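Local coordinates for epidermin leader peptide processing serine protease EpiP (Staphylococcus aureus subsp. aureus, PDB 3QFH), which is a subtilisin-like serine endopeptidase that probably cleaves the leader peptide from the precursor of the lantibiotic epidermin, at residues A[138-143]-A[177-182]; A[189-194]-A[374-379]; A[211-216]-A[237-242]; A[286-291]-A[300-305]. All coordinates share one frame; numbering follows the deposited sequence.

Contact 1: A[138-143]-A[177-182]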
loop_
_atom_site.group_PDB
_atom_site.type_symbol
_atom_site.label_atom_id
_atom_site.label_comp_id
_atom_site.label_asym_id
_atom_site.label_seq_id
_atom_site.Cartn_x
_atom_site.Cartn_y
_atom_site.Cartn_z
ATOM N N ASP A 138 -2.492 -14.798 -17.125
ATOM C CA ASP A 138 -2.969 -16.176 -16.868
ATOM C C ASP A 138 -3.013 -16.577 -15.375
ATOM O O ASP A 138 -3.903 -17.303 -14.960
ATOM C CB ASP A 138 -2.120 -17.202 -17.629
ATOM C CG ASP A 138 -2.357 -17.180 -19.142
ATOM O OD1 ASP A 138 -3.311 -16.526 -19.618
ATOM O OD2 ASP A 138 -1.577 -17.844 -19.862
ATOM N N ASP A 139 -2.060 -16.107 -14.581
ATOM C CA ASP A 139 -2.042 -16.412 -13.148
ATOM C C ASP A 139 -2.957 -15.520 -12.301
ATOM O O ASP A 139 -3.192 -15.816 -11.135
ATOM C CB ASP A 139 -0.621 -16.321 -12.598
ATOM C CG ASP A 139 0.299 -17.337 -13.206
ATOM O OD1 ASP A 139 -0.157 -18.178 -14.020
ATOM O OD2 ASP A 139 1.490 -17.328 -12.850
ATOM N N LEU A 140 -3.495 -14.456 -12.876
ATOM C CA LEU A 140 -4.325 -13.525 -12.094
ATOM C C LEU A 140 -5.767 -13.426 -12.533
ATOM O O LEU A 140 -6.579 -12.935 -11.775
ATOM C CB LEU A 140 -3.766 -12.105 -12.203
ATOM C CG LEU A 140 -2.308 -11.873 -11.813
ATOM C CD1 LEU A 140 -1.935 -10.430 -12.146
ATOM C CD2 LEU A 140 -2.120 -12.172 -10.337
ATOM N N LYS A 141 -6.090 -13.863 -13.746
ATOM C CA LYS A 141 -7.431 -13.624 -14.277
ATOM C C LYS A 141 -8.556 -14.254 -13.462
ATOM O O LYS A 141 -9.628 -13.664 -13.353
ATOM C CB LYS A 141 -7.526 -14.026 -15.758
ATOM C CG LYS A 141 -7.290 -15.522 -16.048
ATOM C CD LYS A 141 -7.200 -15.795 -17.557
ATOM C CE LYS A 141 -6.931 -17.280 -17.851
ATOM N NZ LYS A 141 -6.900 -17.568 -19.326
ATOM N N ASN A 142 -8.342 -15.430 -12.880
ATOM C CA ASN A 142 -9.432 -16.040 -12.130
ATOM C C ASN A 142 -9.740 -15.311 -10.816
ATOM O O ASN A 142 -10.882 -15.318 -10.353
ATOM C CB ASN A 142 -9.175 -17.523 -11.868
ATOM C CG ASN A 142 -10.428 -18.243 -11.382
ATOM O OD1 ASN A 142 -10.425 -18.903 -10.343
ATOM N ND2 ASN A 142 -11.527 -18.050 -12.102
ATOM N N ASN A 143 -8.734 -14.667 -10.229
ATOM C CA ASN A 143 -8.906 -13.964 -8.958
ATOM C C ASN A 143 -9.268 -12.482 -9.091
ATOM O O ASN A 143 -9.723 -11.851 -8.132
ATOM C CB ASN A 143 -7.668 -14.202 -8.078
ATOM C CG ASN A 143 -7.586 -15.665 -7.587
ATOM O OD1 ASN A 143 -8.598 -16.392 -7.603
ATOM N ND2 ASN A 143 -6.414 -16.085 -7.120
ATOM N N HIS A 177 3.978 -2.054 -11.755
ATOM C CA HIS A 177 4.120 -2.325 -10.342
ATOM C C HIS A 177 2.918 -3.062 -9.740
ATOM O O HIS A 177 3.090 -4.020 -8.990
ATOM C CB HIS A 177 4.334 -1.007 -9.593
ATOM C CG HIS A 177 4.735 -1.190 -8.168
ATOM N ND1 HIS A 177 3.842 -1.088 -7.123
ATOM C CD2 HIS A 177 5.936 -1.485 -7.613
ATOM C CE1 HIS A 177 4.478 -1.303 -5.985
ATOM N NE2 HIS A 177 5.750 -1.547 -6.257
ATOM N N GLY A 178 1.710 -2.603 -10.051
ATOM C CA GLY A 178 0.488 -3.215 -9.502
ATOM C C GLY A 178 0.373 -4.681 -9.871
ATOM O O GLY A 178 -0.069 -5.501 -9.067
ATOM N N THR A 179 0.798 -5.022 -11.083
ATOM C CA THR A 179 0.765 -6.414 -11.516
ATOM C C THR A 179 1.695 -7.288 -10.672
ATOM O O THR A 179 1.368 -8.431 -10.358
ATOM C CB THR A 179 1.085 -6.534 -13.011
ATOM O OG1 THR A 179 0.079 -5.808 -13.748
ATOM C CG2 THR A 179 1.084 -7.993 -13.432
ATOM N N MET A 180 2.846 -6.741 -10.288
ATOM C CA MET A 180 3.822 -7.481 -9.485
ATOM C C MET A 180 3.283 -7.723 -8.081
ATOM O O MET A 180 3.457 -8.794 -7.505
ATOM C CB MET A 180 5.130 -6.696 -9.399
ATOM C CG MET A 180 5.782 -6.402 -10.742
ATOM S SD MET A 180 7.282 -5.454 -10.530
ATOM C CE MET A 180 7.579 -4.774 -12.164
ATOM N N VAL A 181 2.623 -6.702 -7.541
ATOM C CA VAL A 181 2.049 -6.775 -6.227
ATOM C C VAL A 181 0.907 -7.782 -6.208
ATOM O O VAL A 181 0.811 -8.588 -5.299
ATOM C CB VAL A 181 1.571 -5.365 -5.732
ATOM C CG1 VAL A 181 0.694 -5.495 -4.497
ATOM C CG2 VAL A 181 2.788 -4.445 -5.447
ATOM N N SER A 182 0.044 -7.732 -7.208
ATOM C CA SER A 182 -1.110 -8.630 -7.275
ATOM C C SER A 182 -0.719 -10.087 -7.311
ATOM O O SER A 182 -1.444 -10.951 -6.791
ATOM C CB SER A 182 -1.946 -8.302 -8.499
ATOM O OG SER A 182 -2.367 -6.959 -8.431
#
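Leu140, in the irregular turn 138-143, and Ser182, on helix 177-186, make the closest backbone approach, their CA atoms 7.6 Å apart, a gap that the leucine side chain bridges. Its CB points at the helix, and with CG anti to the carbonyl carbon (chi1 -56°) the two methyls reach different atoms on the near face. CD2 comes to 3.8 Å from Ser182 O, while CD1 lies 4.1 Å from Thr179 CG2 and 4.2 Å from Ser182 CB. Thr179 and Ser182 sit three residues apart, so one leucine touches neighbouring turns of the same helical face. Thr179 presents its methyl, because CG2 stands anti to the backbone N; OG1 is instead hydrogen-bonded to Asp173. Ser182 OG folds back onto Gly178 O at 2.8 Å, lying above the carbonyl plane, while Ser182 N reaches the same oxygen from the opposite face. One carbonyl thus satisfies both donors of the serine.

The helix is the one that, in subtilases, carries the catalytic histidine. His177 at its start is hydrogen-bonded through ND1 to Asp130 and through NE2 to Ser383, consistent with the Ser-His-Asp triad. Val133 adds cover to both Leu140 and Ser182. No hydrogen bond links the segments; since the hydroxyls of Thr179 and Ser182 have other partners, the contact is a buried van der Waals one, in which the leucine meets methyl, methylene and carbonyl surface.

Contact 2: A[189-194]-A[374-379]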
loop_
_atom_site.group_PDB
_atom_site.type_symbol
_atom_site.label_atom_id
_atom_site.label_comp_id
_atom_site.label_asym_id
_atom_site.label_seq_id
_atom_site.Cartn_x
_atom_site.Cartn_y
_atom_site.Cartn_z
ATOM N N GLY A 189 -1.445 -19.979 -10.754
ATOM C CA GLY A 189 -1.155 -20.597 -12.066
ATOM C C GLY A 189 0.244 -21.202 -11.998
ATOM O O GLY A 189 0.474 -22.101 -11.198
ATOM N N LYS A 190 1.184 -20.692 -12.805
ATOM C CA LYS A 190 2.562 -21.172 -12.757
ATOM C C LYS A 190 3.165 -20.652 -11.464
ATOM O O LYS A 190 3.832 -21.390 -10.746
ATOM C CB LYS A 190 3.349 -20.732 -13.992
ATOM C CG LYS A 190 2.781 -21.347 -15.285
ATOM C CD LYS A 190 3.362 -20.764 -16.570
ATOM C CE LYS A 190 4.746 -21.305 -16.885
ATOM N NZ LYS A 190 5.767 -20.846 -15.934
ATOM N N LEU A 191 2.887 -19.385 -11.158
ATOM C CA LEU A 191 3.300 -18.771 -9.908
ATOM C C LEU A 191 2.125 -18.880 -8.900
ATOM O O LEU A 191 0.951 -18.828 -9.298
ATOM C CB LEU A 191 3.597 -17.298 -10.139
ATOM C CG LEU A 191 4.455 -16.624 -9.092
ATOM C CD1 LEU A 191 5.919 -16.928 -9.456
ATOM C CD2 LEU A 191 4.221 -15.111 -9.057
ATOM N N ILE A 192 2.443 -19.022 -7.612
ATOM C CA ILE A 192 1.418 -19.089 -6.558
ATOM C C ILE A 192 1.597 -17.956 -5.529
ATOM O O ILE A 192 2.670 -17.774 -4.991
ATOM C CB ILE A 192 1.490 -20.411 -5.771
ATOM C CG1 ILE A 192 1.578 -21.620 -6.720
ATOM C CG2 ILE A 192 0.316 -20.500 -4.823
ATOM C CD1 ILE A 192 0.429 -21.765 -7.631
ATOM N N GLY A 193 0.542 -17.198 -5.277
ATOM C CA GLY A 193 0.577 -16.142 -4.258
ATOM C C GLY A 193 0.273 -16.694 -2.875
ATOM O O GLY A 193 0.116 -17.908 -2.692
ATOM N N VAL A 194 0.161 -15.807 -1.895
ATOM C CA VAL A 194 -0.094 -16.236 -0.519
ATOM C C VAL A 194 -1.510 -16.734 -0.360
ATOM O O VAL A 194 -1.737 -17.705 0.336
ATOM C CB VAL A 194 0.202 -15.082 0.510
ATOM C CG1 VAL A 194 -0.162 -15.504 1.961
ATOM C CG2 VAL A 194 1.656 -14.684 0.417
ATOM N N GLY A 374 2.511 -10.427 -19.133
ATOM C CA GLY A 374 1.857 -11.739 -19.096
ATOM C C GLY A 374 2.786 -12.854 -18.656
ATOM O O GLY A 374 2.374 -14.020 -18.554
ATOM N N ARG A 375 4.035 -12.495 -18.380
ATOM C CA ARG A 375 5.041 -13.431 -17.955
ATOM C C ARG A 375 5.521 -13.092 -16.532
ATOM O O ARG A 375 4.705 -12.743 -15.666
ATOM C CB ARG A 375 6.191 -13.516 -18.997
ATOM C CG ARG A 375 5.678 -13.851 -20.397
ATOM C CD ARG A 375 6.785 -14.152 -21.443
ATOM N NE ARG A 375 7.716 -13.051 -21.649
ATOM C CZ ARG A 375 7.478 -11.975 -22.394
ATOM N NH1 ARG A 375 6.321 -11.812 -23.015
ATOM N NH2 ARG A 375 8.412 -11.048 -22.520
ATOM N N TYR A 376 6.825 -13.208 -16.283
ATOM C CA TYR A 376 7.368 -13.045 -14.941
ATOM C C TYR A 376 8.574 -12.114 -14.909
ATOM O O TYR A 376 9.187 -11.841 -15.926
ATOM C CB TYR A 376 7.697 -14.442 -14.360
ATOM C CG TYR A 376 6.478 -15.320 -14.505
ATOM C CD1 TYR A 376 5.449 -15.237 -13.589
ATOM C CD2 TYR A 376 6.308 -16.140 -15.633
ATOM C CE1 TYR A 376 4.302 -15.972 -13.753
ATOM C CE2 TYR A 376 5.153 -16.880 -15.815
ATOM C CZ TYR A 376 4.156 -16.801 -14.862
ATOM O OH TYR A 376 2.995 -17.520 -15.009
ATOM N N ILE A 377 8.870 -11.612 -13.718
ATOM C CA ILE A 377 9.978 -10.711 -13.513
ATOM C C ILE A 377 10.508 -10.875 -12.088
ATOM O O ILE A 377 9.765 -11.243 -11.172
ATOM C CB ILE A 377 9.516 -9.233 -13.757
ATOM C CG1 ILE A 377 10.694 -8.253 -13.695
ATOM C CG2 ILE A 377 8.483 -8.825 -12.745
ATOM C CD1 ILE A 377 10.299 -6.776 -14.034
ATOM N N TYR A 378 11.796 -10.602 -11.917
ATOM C CA TYR A 378 12.473 -10.622 -10.606
ATOM C C TYR A 378 12.606 -9.174 -10.096
ATOM O O TYR A 378 13.172 -8.321 -10.789
ATOM C CB TYR A 378 13.872 -11.257 -10.713
ATOM C CG TYR A 378 13.850 -12.770 -10.703
ATOM C CD1 TYR A 378 13.798 -13.456 -9.496
ATOM C CD2 TYR A 378 13.872 -13.515 -11.886
ATOM C CE1 TYR A 378 13.758 -14.837 -9.448
ATOM C CE2 TYR A 378 13.831 -14.927 -11.843
ATOM C CZ TYR A 378 13.773 -15.563 -10.614
ATOM O OH TYR A 378 13.730 -16.914 -10.501
ATOM N N GLN A 379 12.049 -8.895 -8.915
ATOM C CA GLN A 379 12.126 -7.564 -8.312
ATOM C C GLN A 379 12.397 -7.676 -6.815
ATOM O O GLN A 379 12.481 -8.775 -6.266
ATOM C CB GLN A 379 10.827 -6.801 -8.546
ATOM C CG GLN A 379 10.588 -6.430 -9.997
ATOM C CD GLN A 379 11.320 -5.184 -10.394
ATOM O OE1 GLN A 379 10.907 -4.083 -10.044
ATOM N NE2 GLN A 379 12.394 -5.338 -11.147
#
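Tyr376, the first residue of strand 376-379, meets both Lys190 and Leu191 across this contact; its CA is 8.6 Å from Leu191 CA, a gap spanned by side chains. Before it, Gly374 and Arg375 complete the turn out of strand 367-370; the carbonyl of Arg375 accepts a hydrogen bond from His137. The tyrosine ring then reaches across to the loop 189-194, with CG anti to the carbonyl carbon (chi1 -52°). Lys190 crosses the tyrosine side chain at about a right angle. Its CB lies 3.4 Å from Tyr376 OH and its CD 3.6 Å from the same oxygen, and bends at chi3 (78°) and chi4 (-69°) curl the chain back until NZ is 4.0 Å from Tyr376 CE2. At another ring atom, CE1 of Tyr376, Leu191 CB packs at 3.9 Å; it and Lys190 NZ come obliquely from the same side of the ring plane.

Strands 367-370 and 376-379 form a two-stranded antiparallel hairpin, with backbone hydrogen bonds from Ile377 to Thr369 and from Gln379 to Ile367. Leu368 of the partner strand touches both Leu191 and Tyr376, extending the apolar patch. The phenol oxygen is hydrogen-bonded to Asp139, whose carboxylate also accepts from the backbone N of Lys190 and Leu191, so the same acid holds the loop and the tyrosine. Further along, Tyr378 packs edge-to-face with His363, and Gln379 NE2 turns back to donate to Tyr378 O at 3.1 Å.

Contact 3: A[211-216]-A[237-242]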
loop_
_atom_site.group_PDB
_atom_site.type_symbol
_atom_site.label_atom_id
_atom_site.label_comp_id
_atom_site.label_asym_id
_atom_site.label_seq_id
_atom_site.Cartn_x
_atom_site.Cartn_y
_atom_site.Cartn_z
ATOM N N THR A 211 1.241 10.036 -8.682
ATOM C CA THR A 211 -0.041 9.869 -8.013
ATOM C C THR A 211 -0.227 11.070 -7.080
ATOM O O THR A 211 0.707 11.845 -6.860
ATOM C CB THR A 211 -0.077 8.549 -7.219
ATOM O OG1 THR A 211 -1.398 8.309 -6.708
ATOM C CG2 THR A 211 0.933 8.585 -6.062
ATOM N N GLU A 212 -1.442 11.243 -6.571
ATOM C CA GLU A 212 -1.752 12.296 -5.607
ATOM C C GLU A 212 -2.170 11.557 -4.349
ATOM O O GLU A 212 -2.871 10.540 -4.444
ATOM C CB GLU A 212 -2.936 13.152 -6.073
ATOM C CG GLU A 212 -2.704 14.088 -7.269
ATOM C CD GLU A 212 -2.073 15.434 -6.900
ATOM O OE1 GLU A 212 -1.300 15.508 -5.928
ATOM O OE2 GLU A 212 -2.343 16.427 -7.605
ATOM N N LEU A 213 -1.762 12.042 -3.173
ATOM C CA LEU A 213 -2.165 11.386 -1.930
ATOM C C LEU A 213 -3.685 11.427 -1.766
ATOM O O LEU A 213 -4.264 10.546 -1.145
ATOM C CB LEU A 213 -1.453 11.971 -0.698
ATOM C CG LEU A 213 0.038 11.628 -0.563
ATOM C CD1 LEU A 213 0.632 12.298 0.676
ATOM C CD2 LEU A 213 0.268 10.138 -0.493
ATOM N N LEU A 214 -4.327 12.441 -2.336
ATOM C CA LEU A 214 -5.769 12.512 -2.302
ATOM C C LEU A 214 -6.419 11.366 -3.083
ATOM O O LEU A 214 -7.497 10.927 -2.715
ATOM C CB LEU A 214 -6.277 13.845 -2.823
ATOM C CG LEU A 214 -5.966 15.050 -1.923
ATOM C CD1 LEU A 214 -6.461 16.335 -2.597
ATOM C CD2 LEU A 214 -6.580 14.895 -0.560
ATOM N N TRP A 215 -5.785 10.897 -4.159
ATOM C CA TRP A 215 -6.363 9.784 -4.936
ATOM C C TRP A 215 -6.251 8.517 -4.115
ATOM O O TRP A 215 -7.185 7.696 -4.067
ATOM C CB TRP A 215 -5.676 9.560 -6.298
ATOM C CG TRP A 215 -5.507 10.767 -7.196
ATOM C CD1 TRP A 215 -6.160 11.956 -7.115
ATOM C CD2 TRP A 215 -4.720 10.826 -8.395
ATOM N NE1 TRP A 215 -5.767 12.787 -8.136
ATOM C CE2 TRP A 215 -4.896 12.114 -8.949
ATOM C CE3 TRP A 215 -3.873 9.927 -9.036
ATOM C CZ2 TRP A 215 -4.241 12.531 -10.110
ATOM C CZ3 TRP A 215 -3.214 10.337 -10.193
ATOM C CH2 TRP A 215 -3.412 11.630 -10.725
ATOM N N VAL A 216 -5.113 8.372 -3.442
ATOM C CA VAL A 216 -4.875 7.227 -2.571
ATOM C C VAL A 216 -5.919 7.178 -1.456
ATOM O O VAL A 216 -6.463 6.111 -1.164
ATOM C CB VAL A 216 -3.483 7.259 -1.941
ATOM C CG1 VAL A 216 -3.314 6.082 -0.949
ATOM C CG2 VAL A 216 -2.374 7.211 -3.042
ATOM N N SER A 237 5.337 7.780 0.964
ATOM C CA SER A 237 5.688 9.134 0.622
ATOM C C SER A 237 6.165 9.805 1.882
ATOM O O SER A 237 5.715 9.482 2.984
ATOM C CB SER A 237 4.486 9.904 0.082
ATOM O OG SER A 237 3.585 10.179 1.132
ATOM N N TYR A 238 7.087 10.733 1.723
ATOM C CA TYR A 238 7.570 11.483 2.841
ATOM C C TYR A 238 6.806 12.778 2.769
ATOM O O TYR A 238 6.874 13.499 1.766
ATOM C CB TYR A 238 9.070 11.669 2.770
ATOM C CG TYR A 238 9.787 10.360 2.889
ATOM C CD1 TYR A 238 10.045 9.807 4.132
ATOM C CD2 TYR A 238 10.183 9.656 1.761
ATOM C CE1 TYR A 238 10.688 8.599 4.258
ATOM C CE2 TYR A 238 10.839 8.438 1.879
ATOM C CZ TYR A 238 11.086 7.917 3.140
ATOM O OH TYR A 238 11.728 6.709 3.283
ATOM N N ILE A 239 6.063 13.055 3.830
ATOM C CA ILE A 239 5.197 14.204 3.875
ATOM C C ILE A 239 5.684 15.200 4.920
ATOM O O ILE A 239 6.202 14.811 5.967
ATOM C CB ILE A 239 3.748 13.727 4.171
ATOM C CG1 ILE A 239 2.728 14.813 3.865
ATOM C CG2 ILE A 239 3.620 13.197 5.606
ATOM C CD1 ILE A 239 1.313 14.316 3.939
ATOM N N ILE A 240 5.541 16.485 4.604
ATOM C CA ILE A 240 5.908 17.559 5.511
ATOM C C ILE A 240 4.652 18.052 6.224
ATOM O O ILE A 240 3.630 18.316 5.585
ATOM C CB ILE A 240 6.559 18.758 4.752
ATOM C CG1 ILE A 240 7.809 18.304 3.991
ATOM C CG2 ILE A 240 6.909 19.866 5.720
ATOM C CD1 ILE A 240 8.408 19.362 3.092
ATOM N N LEU A 241 4.716 18.136 7.547
ATOM C CA LEU A 241 3.610 18.673 8.334
ATOM C C LEU A 241 4.209 19.474 9.464
ATOM O O LEU A 241 5.278 19.132 9.982
ATOM C CB LEU A 241 2.671 17.600 8.877
ATOM C CG LEU A 241 3.182 16.652 9.952
ATOM C CD1 LEU A 241 2.017 15.912 10.595
ATOM C CD2 LEU A 241 4.205 15.693 9.357
ATOM N N ASP A 242 3.506 20.529 9.853
ATOM C CA ASP A 242 3.996 21.444 10.859
ATOM C C ASP A 242 2.946 21.742 11.929
ATOM O O ASP A 242 2.152 22.672 11.790
ATOM C CB ASP A 242 4.412 22.725 10.153
ATOM C CG ASP A 242 5.150 23.670 11.051
ATOM O OD1 ASP A 242 5.524 24.752 10.560
ATOM O OD2 ASP A 242 5.358 23.337 12.239
#
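The apolar part of this contact is carried by Leu213 in the first turn of helix 213-225, which extends toward strand 237-241. Its CD1 packs against Ile239 CD1 at 3.9 Å, methyl to methyl. Ile239 delivers that methyl with an extended chain, CG1 anti to the backbone N (chi1 -165°) and CD1 carried on outward at chi2 171°.

Mixed polar and apolar touching comes from Ser237. Its OG lies 3.7 Å from Leu213 CD1 and equally 3.7 Å from Leu213 CD2, so the hydroxyl oxygen faces the fork of the leucine. That oxygen has a hydrogen-bonding partner beyond the two segments, and no hydrogen bond joins the segments themselves.

Backbone bonding keeps the helix start in shape: Glu212, the N-cap residue, offers its O to Trp215 N at 2.9 Å and to Val216 N at 3.3 Å.

In the subtilisin-like fold, helix 213-225 lies between strands 200-204 and 230-233 of the parallel sheet. The contact joins its first turn to the small antiparallel sheet of strands 237-241 and 302-306, beside helix 254-269, whose Tyr257 touches Ile239 and whose Glu256 touches Leu213.

Contact 4: A[286-291]-A[300-305]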
loop_
_atom_site.group_PDB
_atom_site.type_symbol
_atom_site.label_atom_id
_atom_site.label_comp_id
_atom_site.label_asym_id
_atom_site.label_seq_id
_atom_site.Cartn_x
_atom_site.Cartn_y
_atom_site.Cartn_z
ATOM N N ASN A 286 13.018 6.900 13.385
ATOM C CA ASN A 286 13.077 7.709 14.600
ATOM C C ASN A 286 14.106 8.803 14.492
ATOM O O ASN A 286 14.096 9.728 15.288
ATOM C CB ASN A 286 13.342 6.833 15.801
ATOM C CG ASN A 286 12.183 5.938 16.093
ATOM O OD1 ASN A 286 11.077 6.410 16.290
ATOM N ND2 ASN A 286 12.418 4.642 16.108
ATOM N N ASP A 287 14.991 8.698 13.499
ATOM C CA ASP A 287 16.005 9.725 13.250
ATOM C C ASP A 287 15.374 10.821 12.395
ATOM O O ASP A 287 15.338 10.715 11.165
ATOM C CB ASP A 287 17.208 9.123 12.527
ATOM C CG ASP A 287 18.274 10.161 12.193
ATOM O OD1 ASP A 287 17.998 11.380 12.310
ATOM O OD2 ASP A 287 19.393 9.754 11.808
ATOM N N LYS A 288 14.889 11.870 13.052
ATOM C CA LYS A 288 14.204 12.970 12.370
ATOM C C LYS A 288 15.083 13.649 11.307
ATOM O O LYS A 288 14.587 14.036 10.245
ATOM C CB LYS A 288 13.723 14.020 13.381
ATOM C CG LYS A 288 12.847 13.488 14.550
ATOM C CD LYS A 288 12.440 14.656 15.492
ATOM C CE LYS A 288 11.825 14.203 16.834
ATOM N NZ LYS A 288 12.835 13.678 17.814
ATOM N N GLN A 289 16.381 13.778 11.593
ATOM C CA GLN A 289 17.325 14.424 10.672
ATOM C C GLN A 289 17.394 13.693 9.345
ATOM O O GLN A 289 17.331 14.300 8.276
ATOM C CB GLN A 289 18.739 14.470 11.272
ATOM C CG GLN A 289 18.841 15.132 12.635
ATOM C CD GLN A 289 20.288 15.325 13.081
ATOM O OE1 GLN A 289 21.182 15.553 12.257
ATOM N NE2 GLN A 289 20.520 15.256 14.392
ATOM N N LYS A 290 17.521 12.375 9.417
ATOM C CA LYS A 290 17.609 11.565 8.221
ATOM C C LYS A 290 16.306 11.600 7.414
ATOM O O LYS A 290 16.341 11.490 6.194
ATOM C CB LYS A 290 18.006 10.142 8.580
ATOM C CG LYS A 290 18.530 9.344 7.405
ATOM C CD LYS A 290 19.283 8.107 7.868
ATOM C CE LYS A 290 20.576 8.483 8.609
ATOM N NZ LYS A 290 21.291 7.292 9.146
ATOM N N LEU A 291 15.164 11.764 8.083
ATOM C CA LEU A 291 13.878 11.860 7.373
ATOM C C LEU A 291 13.769 13.184 6.606
ATOM O O LEU A 291 13.437 13.188 5.431
ATOM C CB LEU A 291 12.677 11.708 8.314
ATOM C CG LEU A 291 12.274 10.309 8.774
ATOM C CD1 LEU A 291 11.053 10.386 9.693
ATOM C CD2 LEU A 291 11.969 9.422 7.591
ATOM N N ASN A 300 10.799 24.105 10.153
ATOM C CA ASN A 300 10.693 23.749 11.588
ATOM C C ASN A 300 9.293 23.349 12.109
ATOM O O ASN A 300 8.748 24.053 12.960
ATOM C CB ASN A 300 11.195 24.928 12.443
ATOM C CG ASN A 300 12.708 25.000 12.522
ATOM O OD1 ASN A 300 13.361 24.062 12.986
ATOM N ND2 ASN A 300 13.267 26.132 12.118
ATOM N N GLY A 301 8.692 22.254 11.632
ATOM C CA GLY A 301 9.241 21.393 10.598
ATOM C C GLY A 301 9.403 19.920 10.957
ATOM O O GLY A 301 10.262 19.573 11.755
ATOM N N GLU A 302 8.572 19.055 10.379
ATOM C CA GLU A 302 8.721 17.593 10.556
ATOM C C GLU A 302 8.307 16.813 9.317
ATOM O O GLU A 302 7.310 17.130 8.675
ATOM C CB GLU A 302 7.957 17.045 11.770
ATOM C CG GLU A 302 8.639 17.285 13.121
ATOM C CD GLU A 302 8.186 16.296 14.211
ATOM O OE1 GLU A 302 7.565 15.252 13.879
ATOM O OE2 GLU A 302 8.481 16.550 15.402
ATOM N N VAL A 303 9.093 15.790 8.993
ATOM C CA VAL A 303 8.819 14.924 7.862
ATOM C C VAL A 303 8.410 13.539 8.372
ATOM O O VAL A 303 9.012 13.025 9.308
ATOM C CB VAL A 303 10.047 14.800 6.957
ATOM C CG1 VAL A 303 9.800 13.795 5.861
ATOM C CG2 VAL A 303 10.400 16.160 6.369
ATOM N N LYS A 304 7.392 12.945 7.765
ATOM C CA LYS A 304 6.932 11.613 8.173
ATOM C C LYS A 304 6.787 10.665 6.995
ATOM O O LYS A 304 6.439 11.083 5.890
ATOM C CB LYS A 304 5.595 11.692 8.907
ATOM C CG LYS A 304 5.644 12.429 10.232
ATOM C CD LYS A 304 4.462 12.067 11.129
ATOM C CE LYS A 304 4.560 10.620 11.637
ATOM N NZ LYS A 304 3.408 10.207 12.484
ATOM N N ASP A 305 7.066 9.388 7.243
ATOM C CA ASP A 305 6.926 8.346 6.239
ATOM C C ASP A 305 5.471 7.883 6.354
ATOM O O ASP A 305 5.105 7.294 7.357
ATOM C CB ASP A 305 7.915 7.212 6.548
ATOM C CG ASP A 305 7.906 6.099 5.510
ATOM O OD1 ASP A 305 7.273 6.256 4.451
ATOM O OD2 ASP A 305 8.555 5.053 5.763
#
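Leu291 has its CG anti to the carbonyl carbon (chi1 -79°) and an extended chi2, a pairing that sends CD1 to Val303 O at 3.4 Å, while Val303, with CG1 anti to its backbone N (chi1 174°), directs that methyl at Leu291 O, 3.7 Å away. Each residue therefore lays a methyl against the other's carbonyl oxygen, and Leu291 CB and Val303 CB, both pointing across the interface, stand 4.3 Å apart. The backbones are close as well: 5.9 Å separates the CA atoms of Leu291 and Val303.

The arrangement packs a short helix on a strand a few residues later in the chain. Helix 288-292 begins at Asp287, an N-cap whose OD1 accepts from Lys290 N at 3.1 Å; the N-H...O angle of 165° is nearly straight, although the donor stands well above the carboxylate plane. Strand 302-306, on which Val303 lies, is paired antiparallel with strand 237-241, and Tyr238 of that strand touches both Leu291 and Val303, so the three side chains make one apolar cluster. Ile283 also packs on Leu291.

At the exposed rim, Lys288 comes near Glu302: Lys288 CE is 4.3 Å from Glu302 OE2, while the nitrogen NZ remains 5.7 Å from that oxygen. The opposite charges may attract each other weakly across this gap, but they do not form a salt bridge. Further along the strand, the carboxylate of Asp305 turns to other partners, accepting hydrogen bonds from Asn330 and Tyr335.

How the contacts relate
From the N terminus, contact 1 closes the first loop, bringing the turn after strand 126-130 onto helix 177-186. Contact 2 opens just beyond that helix and closes 180 residues later at the hairpin strand 376-379; contacts 3 and 4 are both nested within its loop, in series with each other. None of the loops cross. Contacts 1 and 2 adjoin, with Asp139 bridging them through Tyr376 and Leu191. Contacts 3 and 4 meet in the sheet of strands 237-241 and 302-306, tying helices 213-225 and 288-292 to it. The two pairs lie on opposite sides of the chain's centre, the centres of contacts 2 and 4 about 36 Å apart.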